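Local coordinates for protein tapirin (Caldicellulosiruptor kristjanssonii, PDB 6N2B) that probably binds cellulose through its C-terminal beta-helix domain, consistent with a role in cell adhesion, and carries a bound calcium ion, at residues Glu361-Ala372 and Ser382-Thr393. Sequence-based numbering, arbitrary orientation.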
loop_
_atom_site.group_PDB
_atom_site.type_symbol
_atom_site.label_atom_id
_atom_site.label_comp_id
_atom_site.label_asym_id
_atom_site.label_seq_id
_atom_site.Cartn_x
_atom_site.Cartn_y
_atom_site.Cartn_z
ATOM N N GLU A 361 19.141 12.670 15.890
ATOM C CA GLU A 361 20.463 12.743 15.288
ATOM C C GLU A 361 20.360 13.505 13.976
ATOM O O GLU A 361 19.489 13.205 13.159
ATOM C CB GLU A 361 21.026 11.337 15.050
ATOM C CG GLU A 361 22.487 11.300 14.596
ATOM C CD GLU A 361 22.919 9.923 14.111
ATOM O OE1 GLU A 361 23.550 9.841 13.028
ATOM O OE2 GLU A 361 22.619 8.927 14.810
ATOM N N VAL A 362 21.226 14.500 13.786
ATOM C CA VAL A 362 21.344 15.239 12.531
ATOM C C VAL A 362 22.816 15.249 12.138
ATOM O O VAL A 362 23.695 15.358 13.000
ATOM C CB VAL A 362 20.789 16.675 12.648
ATOM C CG1 VAL A 362 20.741 17.363 11.271
ATOM C CG2 VAL A 362 19.417 16.664 13.301
ATOM N N ARG A 363 23.089 15.143 10.839
ATOM C CA ARG A 363 24.412 14.742 10.387
ATOM C C ARG A 363 24.554 15.099 8.916
ATOM O O ARG A 363 23.560 15.360 8.236
ATOM C CB ARG A 363 24.604 13.238 10.620
ATOM C CG ARG A 363 26.009 12.685 10.502
ATOM C CD ARG A 363 26.145 11.419 11.344
ATOM N NE ARG A 363 25.788 11.637 12.753
ATOM C CZ ARG A 363 26.621 12.088 13.699
ATOM N NH1 ARG A 363 27.892 12.376 13.411
ATOM N NH2 ARG A 363 26.182 12.250 14.948
ATOM N N ASN A 364 25.808 15.136 8.450
ATOM C CA ASN A 364 26.168 15.282 7.041
ATOM C C ASN A 364 25.197 16.152 6.248
ATOM O O ASN A 364 24.581 15.673 5.289
ATOM C CB ASN A 364 26.266 13.907 6.371
ATOM C CG ASN A 364 27.314 13.010 7.011
ATOM O OD1 ASN A 364 28.225 13.483 7.694
ATOM N ND2 ASN A 364 27.191 11.701 6.783
ATOM N N ASN A 365 25.038 17.413 6.651
ATOM C CA ASN A 365 24.198 18.409 5.980
ATOM C C ASN A 365 22.710 18.109 6.056
ATOM O O ASN A 365 21.924 18.726 5.327
ATOM C CB ASN A 365 24.592 18.613 4.512
ATOM C CG ASN A 365 25.883 19.390 4.369
ATOM O OD1 ASN A 365 26.836 18.903 3.760
ATOM N ND2 ASN A 365 25.930 20.601 4.948
ATOM N N GLY A 366 22.293 17.189 6.919
ATOM C CA GLY A 366 20.887 17.108 7.254
ATOM C C GLY A 366 20.400 18.414 7.855
ATOM O O GLY A 366 21.161 19.165 8.468
ATOM N N ARG A 367 19.116 18.697 7.654
ATOM C CA ARG A 367 18.491 19.895 8.191
ATOM C C ARG A 367 17.181 19.517 8.859
ATOM O O ARG A 367 16.420 18.710 8.326
ATOM C CB ARG A 367 18.245 20.935 7.087
ATOM C CG ARG A 367 19.481 21.238 6.251
ATOM C CD ARG A 367 19.461 22.647 5.657
ATOM N NE ARG A 367 18.224 22.972 4.935
ATOM C CZ ARG A 367 17.798 22.364 3.823
ATOM N NH1 ARG A 367 18.490 21.364 3.278
ATOM N NH2 ARG A 367 16.666 22.754 3.250
ATOM N N VAL A 368 16.924 20.080 10.034
ATOM C CA VAL A 368 15.605 20.007 10.654
ATOM C C VAL A 368 15.091 21.427 10.790
ATOM O O VAL A 368 15.754 22.273 11.398
ATOM C CB VAL A 368 15.627 19.320 12.025
ATOM C CG1 VAL A 368 14.375 19.717 12.823
ATOM C CG2 VAL A 368 15.732 17.828 11.876
ATOM N N PHE A 369 13.918 21.692 10.236
ATOM C CA PHE A 369 13.285 22.992 10.339
ATOM C C PHE A 369 12.053 22.872 11.223
ATOM O O PHE A 369 11.191 22.031 10.977
ATOM C CB PHE A 369 12.919 23.506 8.949
ATOM C CG PHE A 369 12.522 24.943 8.911
ATOM C CD1 PHE A 369 11.199 25.321 9.133
ATOM C CD2 PHE A 369 13.458 25.923 8.619
ATOM C CE1 PHE A 369 10.818 26.665 9.081
ATOM C CE2 PHE A 369 13.091 27.270 8.568
ATOM C CZ PHE A 369 11.770 27.641 8.796
ATOM N N ILE A 370 11.976 23.701 12.256
ATOM C CA ILE A 370 10.813 23.755 13.131
ATOM C C ILE A 370 10.058 25.046 12.836
ATOM O O ILE A 370 10.586 26.150 13.028
ATOM C CB ILE A 370 11.220 23.659 14.604
ATOM C CG1 ILE A 370 12.191 22.494 14.759
ATOM C CG2 ILE A 370 9.996 23.481 15.493
ATOM C CD1 ILE A 370 12.968 22.530 16.003
ATOM N N GLU A 371 8.830 24.910 12.358
ATOM C CA GLU A 371 8.116 26.107 11.960
ATOM C C GLU A 371 7.563 26.816 13.185
ATOM O O GLU A 371 7.531 26.274 14.297
ATOM C CB GLU A 371 7.002 25.774 10.969
ATOM C CG GLU A 371 7.509 25.670 9.538
ATOM C CD GLU A 371 6.424 25.285 8.545
ATOM O OE1 GLU A 371 5.261 25.079 8.976
ATOM O OE2 GLU A 371 6.748 25.190 7.334
ATOM N N ALA A 372 7.150 28.063 12.968
ATOM C CA ALA A 372 6.556 28.849 14.036
ATOM C C ALA A 372 5.333 28.133 14.588
ATOM O O ALA A 372 4.493 27.640 13.834
ATOM C CB ALA A 372 6.176 30.233 13.518
ATOM N N SER A 382 22.166 14.923 19.017
ATOM C CA SER A 382 23.533 14.769 18.526
ATOM C C SER A 382 23.608 15.420 17.148
ATOM O O SER A 382 23.238 14.795 16.153
ATOM C CB SER A 382 23.941 13.302 18.463
ATOM O OG SER A 382 25.055 13.122 17.591
ATOM N N ILE A 383 24.118 16.642 17.100
ATOM C CA ILE A 383 24.197 17.411 15.866
ATOM C C ILE A 383 25.668 17.568 15.523
ATOM O O ILE A 383 26.358 18.389 16.135
ATOM C CB ILE A 383 23.525 18.777 16.001
ATOM C CG1 ILE A 383 22.196 18.641 16.727
ATOM C CG2 ILE A 383 23.312 19.388 14.641
ATOM C CD1 ILE A 383 21.674 19.951 17.215
ATOM N N SER A 384 26.153 16.799 14.548
ATOM C CA SER A 384 27.515 16.959 14.035
ATOM C C SER A 384 27.465 17.066 12.516
ATOM O O SER A 384 27.350 16.055 11.817
ATOM C CB SER A 384 28.429 15.812 14.460
ATOM O OG SER A 384 29.790 16.119 14.171
ATOM N N GLY A 385 27.580 18.287 12.008
ATOM C CA GLY A 385 27.585 18.526 10.585
ATOM C C GLY A 385 26.285 19.065 10.043
ATOM O O GLY A 385 26.260 19.541 8.903
ATOM N N GLY A 386 25.211 19.018 10.831
ATOM C CA GLY A 386 23.896 19.416 10.387
ATOM C C GLY A 386 23.361 20.639 11.118
ATOM O O GLY A 386 23.967 21.186 12.035
ATOM N N THR A 387 22.178 21.049 10.685
ATOM C CA THR A 387 21.570 22.282 11.124
ATOM C C THR A 387 20.200 22.010 11.731
ATOM O O THR A 387 19.541 21.021 11.410
ATOM C CB THR A 387 21.448 23.258 9.953
ATOM O OG1 THR A 387 21.280 24.572 10.478
ATOM C CG2 THR A 387 20.259 22.903 9.069
ATOM N N ILE A 388 19.807 22.868 12.667
ATOM C CA ILE A 388 18.409 23.058 13.036
ATOM C C ILE A 388 18.146 24.554 13.065
ATOM O O ILE A 388 18.781 25.284 13.834
ATOM C CB ILE A 388 18.056 22.433 14.391
ATOM C CG1 ILE A 388 18.168 20.927 14.328
ATOM C CG2 ILE A 388 16.638 22.771 14.792
ATOM C CD1 ILE A 388 18.947 20.404 15.439
ATOM N N GLU A 389 17.228 25.015 12.225
ATOM C CA GLU A 389 16.868 26.424 12.194
ATOM C C GLU A 389 15.350 26.523 12.331
ATOM O O GLU A 389 14.652 25.571 12.701
ATOM C CB GLU A 389 17.406 27.110 10.927
ATOM C CG GLU A 389 18.702 26.537 10.376
ATOM C CD GLU A 389 19.597 27.591 9.690
ATOM O OE1 GLU A 389 19.436 28.813 9.985
ATOM O OE2 GLU A 389 20.458 27.222 8.866
ATOM N N GLY A 390 14.809 27.692 12.002
ATOM C CA GLY A 390 13.391 27.925 12.082
ATOM C C GLY A 390 12.963 28.544 13.396
ATOM O O GLY A 390 13.645 28.434 14.423
ATOM N N PRO A 391 11.800 29.194 13.386
ATOM C CA PRO A 391 11.349 29.980 14.545
ATOM C C PRO A 391 10.601 29.204 15.621
ATOM O O PRO A 391 10.103 29.828 16.566
ATOM C CB PRO A 391 10.414 31.008 13.891
ATOM C CG PRO A 391 9.831 30.270 12.706
ATOM C CD PRO A 391 10.918 29.356 12.213
ATOM N N GLY A 392 10.500 27.886 15.519
ATOM C CA GLY A 392 9.797 27.126 16.525
ATOM C C GLY A 392 10.689 26.648 17.667
ATOM O O GLY A 392 11.915 26.770 17.633
ATOM N N THR A 393 10.033 26.067 18.669
ATOM C CA THR A 393 10.686 25.579 19.873
ATOM C C THR A 393 11.312 24.200 19.677
ATOM O O THR A 393 10.691 23.289 19.128
ATOM C CB THR A 393 9.663 25.506 20.997
ATOM O OG1 THR A 393 9.025 26.782 21.130
ATOM C CG2 THR A 393 10.311 25.081 22.312
#
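Val362 and Ile383, then Val368 and Ile388, pair in parallel register where two successive beta-helix coils stack, strand 361-363 on 382-384 (axes 4.9 Å apart) and 367-370 on 387-389. Backbone hydrogen bonds tie both strand pairs, such as Val362 N to Ser382 O (3.1 Å) and Ile370 N to Glu389 O (3.3 Å). At the corner between strands, Thr387 N bonds to Gly366 O; a type I' turn, Arg363 to Gly366, turns the chain of 361-372 there.

Inside, Val368 CB sits on Ile388 CG1 (3.8 Å), while Ile370, with CG1 anti to its carbonyl carbon (chi1 -48°), brings CD1 to Ile388 CG2 (3.9 Å). On the outer face Arg367 and Thr387 run side by side, the threonine methyl against the arginine's aliphatic stem. The Phe369 ring lays one face over Gly390 CA, a CH-pi contact 3.8 Å from the centroid, and Pro391 CD approaches it obliquely. Arg363 NE forms a salt bridge with OE1 of Glu361 (2.9 Å); OE2 of the same carboxylate pairs with Lys338 on the preceding coil.

Val368 and Ile370 also pack on Leu376 of strand 375-378, and strand 380-384 ends its eight-stranded parallel sheet, beyond 359-363 and 338-341.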